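Side-chain contacts in BsaWI endonuclease (Geobacillus stearothermophilus, PDB 4ZSF), which binds DNA and probably cleaves it, acting as a restriction endonuclease of the PD-(D/E)XK nuclease superfamily: residues G219-Y224 and Q261-E266; I235-I238 and E243-V246; A253-H258 and Y265-G270. One frame throughout, in Å; residues are numbered along the deposited sequence.

How the contacts relate
Contacts 1 and 3 both fix the loop that follows helix 243-258 and share Y265 and E266; contact 1 ties that loop to the segment leading into strand 222-226, contact 3 to the last turns of the helix itself. Contact 2 joins the other end of the helix to strand 235-238, inside the loop closed by contact 1. None is fully buried; the centre of contact 3 lies about 26 Å from that of the chain, those of the others about 20 Å. Chemistry follows place: aliphatic packing between strand and helix in contact 2, a histidine hydrogen bond plus ring contact in contact 1, and an indole-carboxylate bond in contact 3.

Contact 1: G219-Y224 and Q261-E266; sequences GWHGMY and QWFNYE
The segment leading into strand 222-226, part of the mixed sheet of this PD-(D/E)XK nuclease, meets the loop after helix 243-258 through the imidazole of H221, which is held at F263 and N264. H221 CG lies anti to the carbonyl carbon (chi1 -73°), and the ring reaches the loop with CE1 and NE2. NE2 donates to the backbone oxygen N264 O over 2.8 Å. The bond is nearly straight at the hydrogen, 168°, and N264 O lies in the imidazole plane, whereas NE2 stands well above the plane of the carbonyl group. F263 adds a T-shaped (edge-to-face) contact: its edge points at one face of H221, the planes are 79° apart and the centroids 5.0 Å. Contact is closest from F263 CE1 to H221 CE1, 3.5 Å, toward the rim of the imidazole.

The accepting carbonyl belongs to the start of an Asx turn. N264 OD1 takes the backbone N-H of E266 at 3.1 Å, from above the plane of its own amide group, and N264 ND2 gives a straighter bond to the anti lone pair of E266 OE2, 3.2 Å away. Both ends of the side-chain amide are thus used inside the loop, which fixes the rotation of the amide while the main-chain oxygen serves H221.

The second imidazole nitrogen, H221 ND1, is hydrogen-bonded to the backbone N of S189 on strand 188-193, a pattern consistent with a neutral ring carrying its proton on NE2. The imidazole also meets the indole of W188 at a shallow angle between planes. F263 rests against A252, D255 and W256 of helix 243-258.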
ATOM      1  N   GLY A 219       3.925  16.370 -16.974  1.00 27.02           N
ATOM      2  CA  GLY A 219       3.011  15.676 -16.068  1.00 25.02           C
ATOM      3  C   GLY A 219       2.353  16.638 -15.093  1.00 21.10           C
ATOM      4  O   GLY A 219       1.316  16.316 -14.449  1.00 21.26           O
ATOM      5  N   TRP A 220       2.942  17.842 -14.995  1.00 19.44           N
ATOM      6  CA  TRP A 220       2.519  18.930 -14.094  1.00 19.86           C
ATOM      7  C   TRP A 220       2.725  20.261 -14.800  1.00 19.51           C
ATOM      8  O   TRP A 220       3.517  20.323 -15.724  1.00 19.84           O
ATOM      9  CB  TRP A 220       3.322  18.978 -12.755  1.00 17.20           C
ATOM     10  CG  TRP A 220       3.052  17.769 -11.839  1.00 19.52           C
ATOM     11  CD1 TRP A 220       2.174  17.735 -10.788  1.00 20.85           C
ATOM     12  CD2 TRP A 220       3.647  16.482 -11.919  1.00 21.34           C
ATOM     13  NE1 TRP A 220       2.180  16.501 -10.234  1.00 20.28           N
ATOM     14  CE2 TRP A 220       3.088  15.709 -10.887  1.00 22.96           C
ATOM     15  CE3 TRP A 220       4.608  15.893 -12.767  1.00 24.01           C
ATOM     16  CZ2 TRP A 220       3.419  14.363 -10.691  1.00 29.29           C
ATOM     17  CZ3 TRP A 220       4.958  14.542 -12.557  1.00 28.81           C
ATOM     18  CH2 TRP A 220       4.371  13.803 -11.518  1.00 28.87           C
ATOM     19  N   HIS A 221       2.069  21.315 -14.313  1.00 17.13           N
ATOM     20  CA  HIS A 221       2.396  22.664 -14.735  1.00 17.46           C
ATOM     21  C   HIS A 221       3.740  23.072 -14.172  1.00 19.98           C
ATOM     22  O   HIS A 221       4.506  23.814 -14.799  1.00 19.28           O
ATOM     23  CB  HIS A 221       1.303  23.667 -14.278  1.00 15.84           C
ATOM     24  CG  HIS A 221       0.051  23.525 -15.082  1.00 16.39           C
ATOM     25  ND1 HIS A 221      -1.168  23.229 -14.525  1.00 17.42           N
ATOM     26  CD2 HIS A 221      -0.161  23.613 -16.424  1.00 17.01           C
ATOM     27  CE1 HIS A 221      -2.084  23.169 -15.472  1.00 17.31           C
ATOM     28  NE2 HIS A 221      -1.496  23.376 -16.643  1.00 19.25           N
ATOM     29  N   GLY A 222       3.999  22.603 -12.967  1.00 18.07           N
ATOM     30  CA  GLY A 222       5.218  23.018 -12.286  1.00 19.00           C
ATOM     31  C   GLY A 222       5.492  22.045 -11.131  1.00 19.03           C
ATOM     32  O   GLY A 222       4.571  21.521 -10.500  1.00 17.22           O
ATOM     33  N   MET A 223       6.775  21.838 -10.883  0.52 16.89           N
ATOM     34  CA  MET A 223       7.255  20.992  -9.807  0.52 16.69           C
ATOM     35  C   MET A 223       8.172  21.908  -8.985  0.52 17.88           C
ATOM     36  O   MET A 223       9.056  22.560  -9.573  0.52 17.55           O
ATOM     37  CB  MET A 223       7.995  19.780 -10.390  0.52 19.12           C
ATOM     38  CG  MET A 223       8.828  19.029  -9.388  0.52 22.40           C
ATOM     39  SD  MET A 223       7.770  18.053  -8.289  0.52 27.30           S
ATOM     40  CE  MET A 223       7.173  16.777  -9.408  0.52 28.23           C
ATOM     41  N   TYR A 224       7.939  22.005  -7.672  1.00 16.52           N
ATOM     42  CA  TYR A 224       8.740  22.927  -6.821  1.00 18.46           C
ATOM     43  C   TYR A 224       9.534  22.093  -5.875  1.00 19.98           C
ATOM     44  O   TYR A 224       8.925  21.342  -5.116  1.00 19.78           O
ATOM     45  CB  TYR A 224       7.802  23.899  -6.059  1.00 14.90           C
ATOM     46  CG  TYR A 224       7.032  24.684  -7.099  1.00 15.20           C
ATOM     47  CD1 TYR A 224       5.881  24.183  -7.657  1.00 14.97           C
ATOM     48  CD2 TYR A 224       7.532  25.885  -7.572  1.00 18.50           C
ATOM     49  CE1 TYR A 224       5.189  24.862  -8.688  1.00 18.65           C
ATOM     50  CE2 TYR A 224       6.876  26.599  -8.570  1.00 16.92           C
ATOM     51  CZ  TYR A 224       5.681  26.088  -9.113  1.00 18.85           C
ATOM     52  OH  TYR A 224       5.069  26.772 -10.162  1.00 18.24           O
ATOM     53  N   GLN A 261      -9.691  28.681 -20.589  1.00 17.19           N
ATOM     54  CA  GLN A 261      -9.712  27.754 -21.718  1.00 19.57           C
ATOM     55  C   GLN A 261      -8.280  27.403 -22.176  1.00 21.83           C
ATOM     56  O   GLN A 261      -8.073  26.398 -22.869  1.00 20.74           O
ATOM     57  CB  GLN A 261     -10.495  28.325 -22.903  1.00 18.97           C
ATOM     58  CG  GLN A 261      -9.874  29.597 -23.565  1.00 24.94           C
ATOM     59  CD  GLN A 261     -10.195  30.916 -22.852  1.00 22.92           C
ATOM     60  OE1 GLN A 261     -10.928  30.956 -21.849  1.00 21.59           O
ATOM     61  NE2 GLN A 261      -9.599  31.993 -23.346  1.00 22.76           N
ATOM     62  N   TRP A 262      -7.323  28.247 -21.827  1.00 20.85           N
ATOM     63  CA  TRP A 262      -5.947  27.932 -22.239  1.00 23.07           C
ATOM     64  C   TRP A 262      -5.166  27.362 -21.050  1.00 22.80           C
ATOM     65  O   TRP A 262      -3.933  27.248 -21.103  1.00 23.96           O
ATOM     66  CB  TRP A 262      -5.262  29.169 -22.865  1.00 20.59           C
ATOM     67  CG  TRP A 262      -5.991  29.604 -24.100  1.00 21.27           C
ATOM     68  CD1 TRP A 262      -6.482  28.798 -25.111  1.00 22.49           C
ATOM     69  CD2 TRP A 262      -6.333  30.937 -24.450  1.00 24.39           C
ATOM     70  NE1 TRP A 262      -7.125  29.564 -26.038  1.00 25.25           N
ATOM     71  CE2 TRP A 262      -7.047  30.880 -25.668  1.00 24.13           C
ATOM     72  CE3 TRP A 262      -6.133  32.184 -23.820  1.00 23.03           C
ATOM     73  CZ2 TRP A 262      -7.549  32.018 -26.319  1.00 26.62           C
ATOM     74  CZ3 TRP A 262      -6.639  33.322 -24.470  1.00 24.54           C
ATOM     75  CH2 TRP A 262      -7.333  33.225 -25.711  1.00 26.57           C
ATOM     76  N   PHE A 263      -5.879  26.894 -20.020  1.00 18.51           N
ATOM     77  CA  PHE A 263      -5.187  26.329 -18.835  1.00 18.67           C
ATOM     78  C   PHE A 263      -5.170  24.809 -18.883  1.00 19.93           C
ATOM     79  O   PHE A 263      -5.433  24.163 -17.884  1.00 22.17           O
ATOM     80  CB  PHE A 263      -5.839  26.801 -17.535  1.00 18.97           C
ATOM     81  CG  PHE A 263      -4.814  27.163 -16.463  1.00 19.92           C
ATOM     82  CD1 PHE A 263      -3.816  26.259 -16.118  1.00 18.70           C
ATOM     83  CD2 PHE A 263      -4.844  28.403 -15.829  1.00 20.98           C
ATOM     84  CE1 PHE A 263      -2.815  26.590 -15.151  1.00 19.17           C
ATOM     85  CE2 PHE A 263      -3.866  28.756 -14.879  1.00 21.00           C
ATOM     86  CZ  PHE A 263      -2.864  27.839 -14.506  1.00 19.37           C
ATOM     87  N   ASN A 264      -4.885  24.252 -20.058  1.00 22.39           N
ATOM     88  CA  ASN A 264      -4.615  22.809 -20.187  1.00 24.00           C
ATOM     89  C   ASN A 264      -3.118  22.579 -19.863  1.00 20.59           C
ATOM     90  O   ASN A 264      -2.448  23.461 -19.312  1.00 20.19           O
ATOM     91  CB  ASN A 264      -4.953  22.258 -21.595  1.00 25.95           C
ATOM     92  CG  ASN A 264      -4.023  22.815 -22.686  1.00 26.58           C
ATOM     93  OD1 ASN A 264      -3.268  23.787 -22.470  1.00 26.64           O
ATOM     94  ND2 ASN A 264      -4.077  22.214 -23.868  1.00 26.50           N
ATOM     95  N   TYR A 265      -2.599  21.410 -20.235  1.00 21.77           N
ATOM     96  CA  TYR A 265      -1.212  21.067 -19.897  1.00 21.01           C
ATOM     97  C   TYR A 265      -0.181  22.051 -20.477  1.00 21.94           C
ATOM     98  O   TYR A 265       0.926  22.115 -19.985  1.00 21.55           O
ATOM     99  CB  TYR A 265      -0.911  19.594 -20.343  1.00 20.29           C
ATOM    100  CG  TYR A 265      -0.792  19.460 -21.844  1.00 21.28           C
ATOM    101  CD1 TYR A 265       0.426  19.680 -22.467  1.00 22.94           C
ATOM    102  CD2 TYR A 265      -1.925  19.217 -22.665  1.00 25.21           C
ATOM    103  CE1 TYR A 265       0.561  19.591 -23.856  1.00 27.93           C
ATOM    104  CE2 TYR A 265      -1.784  19.140 -24.075  1.00 29.58           C
ATOM    105  CZ  TYR A 265      -0.536  19.343 -24.630  1.00 30.64           C
ATOM    106  OH  TYR A 265      -0.360  19.274 -25.982  1.00 33.60           O
ATOM    107  N   GLU A 266      -0.527  22.793 -21.542  1.00 21.20           N
ATOM    108  CA  GLU A 266       0.439  23.635 -22.205  1.00 21.01           C
ATOM    109  C   GLU A 266       0.791  24.864 -21.391  1.00 22.27           C
ATOM    110  O   GLU A 266       1.872  25.464 -21.577  1.00 21.38           O
ATOM    111  CB  GLU A 266      -0.086  24.097 -23.586  1.00 25.24           C
ATOM    112  CG  GLU A 266      -0.331  22.940 -24.522  1.00 26.69           C
ATOM    113  CD  GLU A 266      -0.876  23.442 -25.844  1.00 35.23           C
ATOM    114  OE1 GLU A 266      -0.054  23.884 -26.691  1.00 42.86           O
ATOM    115  OE2 GLU A 266      -2.102  23.384 -26.038  1.00 31.94           O
TER

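Contact 2: I235-I238 and E243-V246; sequences IYPI and ELFV
L244 points from the first turn of helix 243-258 at the strand 235-238 and crosses the side chain of Y236 at about a right angle. Its CG lies anti to the carbonyl carbon (chi1 -77°), and the extended second torsion carries CD1 on to the strand. CD1 sits 3.8 Å from Y236 CB, just short of the phenol ring, which it approaches obliquely. The same methyl is 4.0 Å from P237 CD, the proline ring running oblique to the leucine, and 3.7 Å from P237 O, so one branch of L244 spans two successive strand residues. I238 turns CG2 to the helix backbone instead, with its nearest helix atom, F245 N, at 4.1 Å. The Y236 ring is held from other sides by H248, edge-to-face, and by Y224 of strand 222-226. The end of the E243 side chain leads away from the strand, its nearest atom about 4 Å from a bound calcium ion; nearby D239 binds calcium in a structure of this protein, though none is bound to it in this chain. No hydrogen bond joins the two segments; strand and helix start are held here by the fit of methyl, methylene and proline ring, a contact with little directional demand.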
ATOM      1  N   ILE A 235      10.743  22.461 -13.618  1.00 20.61           N
ATOM      2  CA  ILE A 235      11.227  22.019 -12.306  1.00 18.78           C
ATOM      3  C   ILE A 235      11.929  23.193 -11.645  1.00 21.79           C
ATOM      4  O   ILE A 235      13.025  23.597 -12.075  1.00 20.83           O
ATOM      5  CB  ILE A 235      12.170  20.869 -12.410  1.00 19.38           C
ATOM      6  CG1 ILE A 235      11.441  19.658 -13.096  1.00 20.20           C
ATOM      7  CG2 ILE A 235      12.606  20.463 -11.053  1.00 18.60           C
ATOM      8  CD1 ILE A 235      12.428  18.548 -13.520  1.00 21.67           C
ATOM      9  N   TYR A 236      11.274  23.771 -10.659  1.00 15.79           N
ATOM     10  CA  TYR A 236      11.735  25.016 -10.054  1.00 16.90           C
ATOM     11  C   TYR A 236      12.284  24.879  -8.631  1.00 19.24           C
ATOM     12  O   TYR A 236      11.739  24.090  -7.864  1.00 18.52           O
ATOM     13  CB  TYR A 236      10.552  25.981  -9.943  1.00 18.31           C
ATOM     14  CG  TYR A 236       9.840  26.225 -11.252  1.00 20.25           C
ATOM     15  CD1 TYR A 236      10.384  27.091 -12.220  1.00 23.23           C
ATOM     16  CD2 TYR A 236       8.603  25.630 -11.501  1.00 16.61           C
ATOM     17  CE1 TYR A 236       9.707  27.337 -13.421  1.00 20.46           C
ATOM     18  CE2 TYR A 236       7.920  25.874 -12.704  1.00 18.10           C
ATOM     19  CZ  TYR A 236       8.477  26.756 -13.634  1.00 17.37           C
ATOM     20  OH  TYR A 236       7.767  26.972 -14.825  1.00 19.14           O
ATOM     21  N   PRO A 237      13.325  25.655  -8.271  1.00 18.16           N
ATOM     22  CA  PRO A 237      13.856  25.598  -6.913  1.00 19.03           C
ATOM     23  C   PRO A 237      13.028  26.434  -5.942  1.00 21.59           C
ATOM     24  O   PRO A 237      12.570  27.552  -6.296  1.00 20.22           O
ATOM     25  CB  PRO A 237      15.282  26.160  -7.035  1.00 23.11           C
ATOM     26  CG  PRO A 237      15.193  27.156  -8.219  1.00 22.34           C
ATOM     27  CD  PRO A 237      14.121  26.497  -9.173  1.00 21.06           C
ATOM     28  N   ILE A 238      12.848  25.899  -4.725  1.00 18.22           N
ATOM     29  CA  ILE A 238      12.250  26.680  -3.640  1.00 17.21           C
ATOM     30  C   ILE A 238      13.004  26.428  -2.362  1.00 21.63           C
ATOM     31  O   ILE A 238      13.802  25.468  -2.251  1.00 23.00           O
ATOM     32  CB  ILE A 238      10.748  26.339  -3.395  1.00 18.79           C
ATOM     33  CG1 ILE A 238      10.585  24.818  -3.243  1.00 18.13           C
ATOM     34  CG2 ILE A 238       9.810  26.937  -4.509  1.00 21.39           C
ATOM     35  CD1 ILE A 238       9.146  24.429  -2.701  1.00 20.21           C
ATOM     36  N   GLU A 243       9.147  30.930  -2.859  1.00 18.95           N
ATOM     37  CA  GLU A 243       8.955  32.114  -3.671  1.00 20.68           C
ATOM     38  C   GLU A 243       8.388  31.879  -5.043  1.00 18.15           C
ATOM     39  O   GLU A 243       7.427  32.551  -5.443  1.00 20.47           O
ATOM     40  CB  GLU A 243      10.286  32.862  -3.828  1.00 19.43           C
ATOM     41  CG  GLU A 243      10.858  33.434  -2.539  1.00 23.46           C
ATOM     42  CD  GLU A 243      12.052  34.381  -2.835  1.00 22.24           C
ATOM     43  OE1 GLU A 243      11.937  35.322  -3.690  1.00 25.92           O
ATOM     44  OE2 GLU A 243      13.115  34.232  -2.164  1.00 27.24           O
ATOM     45  N   LEU A 244       9.008  30.973  -5.818  1.00 18.27           N
ATOM     46  CA  LEU A 244       8.494  30.766  -7.161  1.00 18.45           C
ATOM     47  C   LEU A 244       7.100  30.145  -7.135  1.00 20.69           C
ATOM     48  O   LEU A 244       6.289  30.394  -8.033  1.00 19.06           O
ATOM     49  CB  LEU A 244       9.423  29.862  -7.999  1.00 15.41           C
ATOM     50  CG  LEU A 244      10.681  30.615  -8.518  1.00 18.07           C
ATOM     51  CD1 LEU A 244      11.654  29.584  -9.206  1.00 18.09           C
ATOM     52  CD2 LEU A 244      10.325  31.726  -9.582  1.00 20.12           C
ATOM     53  N   PHE A 245       6.838  29.309  -6.135  1.00 17.90           N
ATOM     54  CA  PHE A 245       5.474  28.772  -6.028  1.00 18.49           C
ATOM     55  C   PHE A 245       4.460  29.940  -5.833  1.00 19.55           C
ATOM     56  O   PHE A 245       3.401  29.993  -6.486  1.00 18.05           O
ATOM     57  CB  PHE A 245       5.388  27.779  -4.847  1.00 17.33           C
ATOM     58  CG  PHE A 245       3.950  27.387  -4.494  1.00 18.80           C
ATOM     59  CD1 PHE A 245       3.275  26.418  -5.217  1.00 20.01           C
ATOM     60  CD2 PHE A 245       3.312  27.988  -3.418  1.00 23.65           C
ATOM     61  CE1 PHE A 245       1.929  26.093  -4.905  1.00 22.52           C
ATOM     62  CE2 PHE A 245       1.993  27.682  -3.098  1.00 25.20           C
ATOM     63  CZ  PHE A 245       1.294  26.718  -3.822  1.00 21.34           C
ATOM     64  N   VAL A 246       4.763  30.838  -4.911  1.00 18.07           N
ATOM     65  CA  VAL A 246       3.860  31.974  -4.652  1.00 18.68           C
ATOM     66  C   VAL A 246       3.746  32.862  -5.885  1.00 21.89           C
ATOM     67  O   VAL A 246       2.614  33.238  -6.273  1.00 19.86           O
ATOM     68  CB  VAL A 246       4.308  32.817  -3.430  1.00 21.48           C
ATOM     69  CG1 VAL A 246       3.483  34.157  -3.293  1.00 21.60           C
ATOM     70  CG2 VAL A 246       4.221  32.003  -2.172  1.00 23.19           C
TER

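Contact 3: A253-H258 and Y265-G270; sequences AEDWLH and YEWKAG
W267 and D255 link the loop after helix 243-258 to the closing turns of that helix through one indole-carboxylate hydrogen bond. W267 NE1 donates to D255 OD2 at 2.8 Å, almost perfectly straight at 176°, and the oxygen lies in the indole plane. It faces the ring edge at NE1, with the neighbouring carbons CD1 and CE2 of W267 at nearly equal distance. On the acceptor side the anti lone pair of OD2 is used, the one turned away from OD1, and the carboxylate plane stands at 84° to the indole. W267 CG is anti to the backbone N (chi1 -176°), which extends the indole from the loop to the helix.

Around this bond lies a cluster of charge. D255 OD2 also makes a salt bridge with K272 and D255 OD1 one with R259, which further reaches E254 OE2; two basic partners and an N-H donor would be expected to keep D255 ionised. The indole is positioned by its neighbours: it stacks on F263, meets the ring of W188 steeply, and rests on E251 and A252 of the helix. A leucine in place of W267 would remove the N-H and most of the flat surface, and would probably leave D255 OD2 without its indole donor and F263 without its stacking partner. Next along the loop, the chain folds back over the indole, so that the backbone atom A269 N lies 3.5 Å above one face of the W267 ring, offset toward its rim.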
ATOM      1  N   ALA A 253      -3.613  32.074 -10.919  1.00 18.28           N
ATOM      2  CA  ALA A 253      -4.975  32.496 -10.477  1.00 17.20           C
ATOM      3  C   ALA A 253      -5.567  33.470 -11.513  1.00 19.66           C
ATOM      4  O   ALA A 253      -6.767  33.387 -11.877  1.00 21.35           O
ATOM      5  CB  ALA A 253      -4.954  33.133  -9.051  1.00 18.15           C
ATOM      6  N   GLU A 254      -4.723  34.372 -11.981  0.58 21.00           N
ATOM      7  CA  GLU A 254      -5.138  35.363 -12.957  0.58 23.51           C
ATOM      8  C   GLU A 254      -5.655  34.665 -14.216  0.58 21.46           C
ATOM      9  O   GLU A 254      -6.750  34.954 -14.717  0.58 22.06           O
ATOM     10  CB  GLU A 254      -3.954  36.284 -13.278  0.58 23.25           C
ATOM     11  CG  GLU A 254      -4.056  37.022 -14.642  0.58 33.01           C
ATOM     12  CD  GLU A 254      -5.165  38.075 -14.692  0.58 34.87           C
ATOM     13  OE1 GLU A 254      -5.526  38.619 -13.618  0.58 35.44           O
ATOM     14  OE2 GLU A 254      -5.677  38.353 -15.820  0.58 35.15           O
ATOM     15  N   ASP A 255      -4.867  33.718 -14.701  1.00 20.49           N
ATOM     16  CA  ASP A 255      -5.196  33.050 -15.970  1.00 20.22           C
ATOM     17  C   ASP A 255      -6.370  32.096 -15.776  1.00 22.78           C
ATOM     18  O   ASP A 255      -7.130  31.905 -16.707  1.00 21.30           O
ATOM     19  CB  ASP A 255      -4.006  32.324 -16.556  1.00 18.62           C
ATOM     20  CG  ASP A 255      -3.013  33.278 -17.231  1.00 24.89           C
ATOM     21  OD1 ASP A 255      -3.309  34.513 -17.448  1.00 23.49           O
ATOM     22  OD2 ASP A 255      -1.913  32.814 -17.556  1.00 26.27           O
ATOM     23  N   TRP A 256      -6.516  31.484 -14.590  1.00 19.23           N
ATOM     24  CA  TRP A 256      -7.656  30.622 -14.367  1.00 20.95           C
ATOM     25  C   TRP A 256      -8.947  31.436 -14.346  1.00 20.98           C
ATOM     26  O   TRP A 256      -9.998  31.024 -14.904  1.00 20.13           O
ATOM     27  CB  TRP A 256      -7.455  29.847 -13.058  1.00 17.85           C
ATOM     28  CG  TRP A 256      -8.471  28.805 -12.818  1.00 18.51           C
ATOM     29  CD1 TRP A 256      -8.343  27.454 -13.073  1.00 21.02           C
ATOM     30  CD2 TRP A 256      -9.736  28.979 -12.171  1.00 18.81           C
ATOM     31  NE1 TRP A 256      -9.468  26.779 -12.634  1.00 19.64           N
ATOM     32  CE2 TRP A 256     -10.344  27.694 -12.082  1.00 19.46           C
ATOM     33  CE3 TRP A 256     -10.417  30.094 -11.673  1.00 17.78           C
ATOM     34  CZ2 TRP A 256     -11.613  27.493 -11.497  1.00 23.14           C
ATOM     35  CZ3 TRP A 256     -11.714  29.907 -11.126  1.00 20.65           C
ATOM     36  CH2 TRP A 256     -12.285  28.607 -11.026  1.00 24.56           C
ATOM     37  N   LEU A 257      -8.880  32.611 -13.718  1.00 18.04           N
ATOM     38  CA  LEU A 257     -10.048  33.461 -13.665  1.00 22.51           C
ATOM     39  C   LEU A 257     -10.401  34.016 -15.053  1.00 24.27           C
ATOM     40  O   LEU A 257     -11.560  34.134 -15.379  1.00 24.88           O
ATOM     41  CB  LEU A 257      -9.810  34.642 -12.716  1.00 23.13           C
ATOM     42  CG  LEU A 257      -9.732  34.231 -11.231  1.00 21.45           C
ATOM     43  CD1 LEU A 257      -9.176  35.445 -10.475  1.00 24.12           C
ATOM     44  CD2 LEU A 257     -11.168  33.824 -10.738  1.00 24.15           C
ATOM     45  N   HIS A 258      -9.413  34.393 -15.860  1.00 21.62           N
ATOM     46  CA  HIS A 258      -9.768  35.206 -17.033  1.00 21.09           C
ATOM     47  C   HIS A 258      -9.575  34.544 -18.383  1.00 22.29           C
ATOM     48  O   HIS A 258     -10.155  35.015 -19.346  1.00 22.17           O
ATOM     49  CB  HIS A 258      -9.007  36.530 -16.998  1.00 27.64           C
ATOM     50  CG  HIS A 258      -9.362  37.345 -15.783  1.00 35.25           C
ATOM     51  ND1 HIS A 258      -8.425  37.805 -14.876  1.00 37.75           N
ATOM     52  CD2 HIS A 258     -10.573  37.692 -15.280  1.00 38.63           C
ATOM     53  CE1 HIS A 258      -9.046  38.441 -13.889  1.00 37.06           C
ATOM     54  NE2 HIS A 258     -10.348  38.363 -14.096  1.00 37.32           N
ATOM     55  N   TYR A 265      -2.599  21.410 -20.235  1.00 21.77           N
ATOM     56  CA  TYR A 265      -1.212  21.067 -19.897  1.00 21.01           C
ATOM     57  C   TYR A 265      -0.181  22.051 -20.477  1.00 21.94           C
ATOM     58  O   TYR A 265       0.926  22.115 -19.985  1.00 21.55           O
ATOM     59  CB  TYR A 265      -0.911  19.594 -20.343  1.00 20.29           C
ATOM     60  CG  TYR A 265      -0.792  19.460 -21.844  1.00 21.28           C
ATOM     61  CD1 TYR A 265       0.426  19.680 -22.467  1.00 22.94           C
ATOM     62  CD2 TYR A 265      -1.925  19.217 -22.665  1.00 25.21           C
ATOM     63  CE1 TYR A 265       0.561  19.591 -23.856  1.00 27.93           C
ATOM     64  CE2 TYR A 265      -1.784  19.140 -24.075  1.00 29.58           C
ATOM     65  CZ  TYR A 265      -0.536  19.343 -24.630  1.00 30.64           C
ATOM     66  OH  TYR A 265      -0.360  19.274 -25.982  1.00 33.60           O
ATOM     67  N   GLU A 266      -0.527  22.793 -21.542  1.00 21.20           N
ATOM     68  CA  GLU A 266       0.439  23.635 -22.205  1.00 21.01           C
ATOM     69  C   GLU A 266       0.791  24.864 -21.391  1.00 22.27           C
ATOM     70  O   GLU A 266       1.872  25.464 -21.577  1.00 21.38           O
ATOM     71  CB  GLU A 266      -0.086  24.097 -23.586  1.00 25.24           C
ATOM     72  CG  GLU A 266      -0.331  22.940 -24.522  1.00 26.69           C
ATOM     73  CD  GLU A 266      -0.876  23.442 -25.844  1.00 35.23           C
ATOM     74  OE1 GLU A 266      -0.054  23.884 -26.691  1.00 42.86           O
ATOM     75  OE2 GLU A 266      -2.102  23.384 -26.038  1.00 31.94           O
ATOM     76  N   TRP A 267      -0.098  25.237 -20.483  1.00 19.33           N
ATOM     77  CA  TRP A 267       0.115  26.464 -19.702  1.00 19.79           C
ATOM     78  C   TRP A 267       1.456  26.383 -18.959  1.00 19.32           C
ATOM     79  O   TRP A 267       1.814  25.350 -18.388  1.00 20.72           O
ATOM     80  CB  TRP A 267      -1.012  26.689 -18.694  1.00 21.09           C
ATOM     81  CG  TRP A 267      -0.883  28.004 -17.920  1.00 18.99           C
ATOM     82  CD1 TRP A 267      -1.453  29.206 -18.285  1.00 22.55           C
ATOM     83  CD2 TRP A 267      -0.146  28.248 -16.721  1.00 18.99           C
ATOM     84  NE1 TRP A 267      -1.118  30.180 -17.353  1.00 23.22           N
ATOM     85  CE2 TRP A 267      -0.327  29.611 -16.380  1.00 21.85           C
ATOM     86  CE3 TRP A 267       0.621  27.427 -15.865  1.00 18.03           C
ATOM     87  CZ2 TRP A 267       0.248  30.199 -15.223  1.00 21.38           C
ATOM     88  CZ3 TRP A 267       1.203  28.013 -14.685  1.00 19.37           C
ATOM     89  CH2 TRP A 267       0.997  29.372 -14.381  1.00 19.57           C
ATOM     90  N   LYS A 268       2.215  27.468 -18.964  1.00 15.92           N
ATOM     91  CA  LYS A 268       3.427  27.491 -18.175  1.00 17.32           C
ATOM     92  C   LYS A 268       3.629  28.896 -17.601  1.00 21.28           C
ATOM     93  O   LYS A 268       3.329  29.856 -18.289  1.00 21.19           O
ATOM     94  CB  LYS A 268       4.617  27.077 -19.079  1.00 21.32           C
ATOM     95  CG  LYS A 268       5.959  27.151 -18.323  1.00 21.76           C
ATOM     96  CD  LYS A 268       7.126  26.534 -19.124  1.00 26.97           C
ATOM     97  CE  LYS A 268       8.535  26.940 -18.532  1.00 32.41           C
ATOM     98  NZ  LYS A 268       9.658  26.501 -19.438  1.00 33.94           N
ATOM     99  N   ALA A 269       4.134  29.010 -16.369  1.00 18.98           N
ATOM    100  CA  ALA A 269       4.325  30.302 -15.736  1.00 19.62           C
ATOM    101  C   ALA A 269       5.399  31.118 -16.444  1.00 22.90           C
ATOM    102  O   ALA A 269       6.345  30.541 -16.994  1.00 24.43           O
ATOM    103  CB  ALA A 269       4.722  30.094 -14.281  1.00 22.87           C
ATOM    104  N   GLY A 270       5.249  32.441 -16.442  1.00 26.13           N
ATOM    105  CA  GLY A 270       6.348  33.320 -16.803  1.00 30.07           C
ATOM    106  C   GLY A 270       6.590  33.467 -18.281  1.00 33.45           C
ATOM    107  O   GLY A 270       7.697  33.905 -18.671  1.00 37.32           O
TER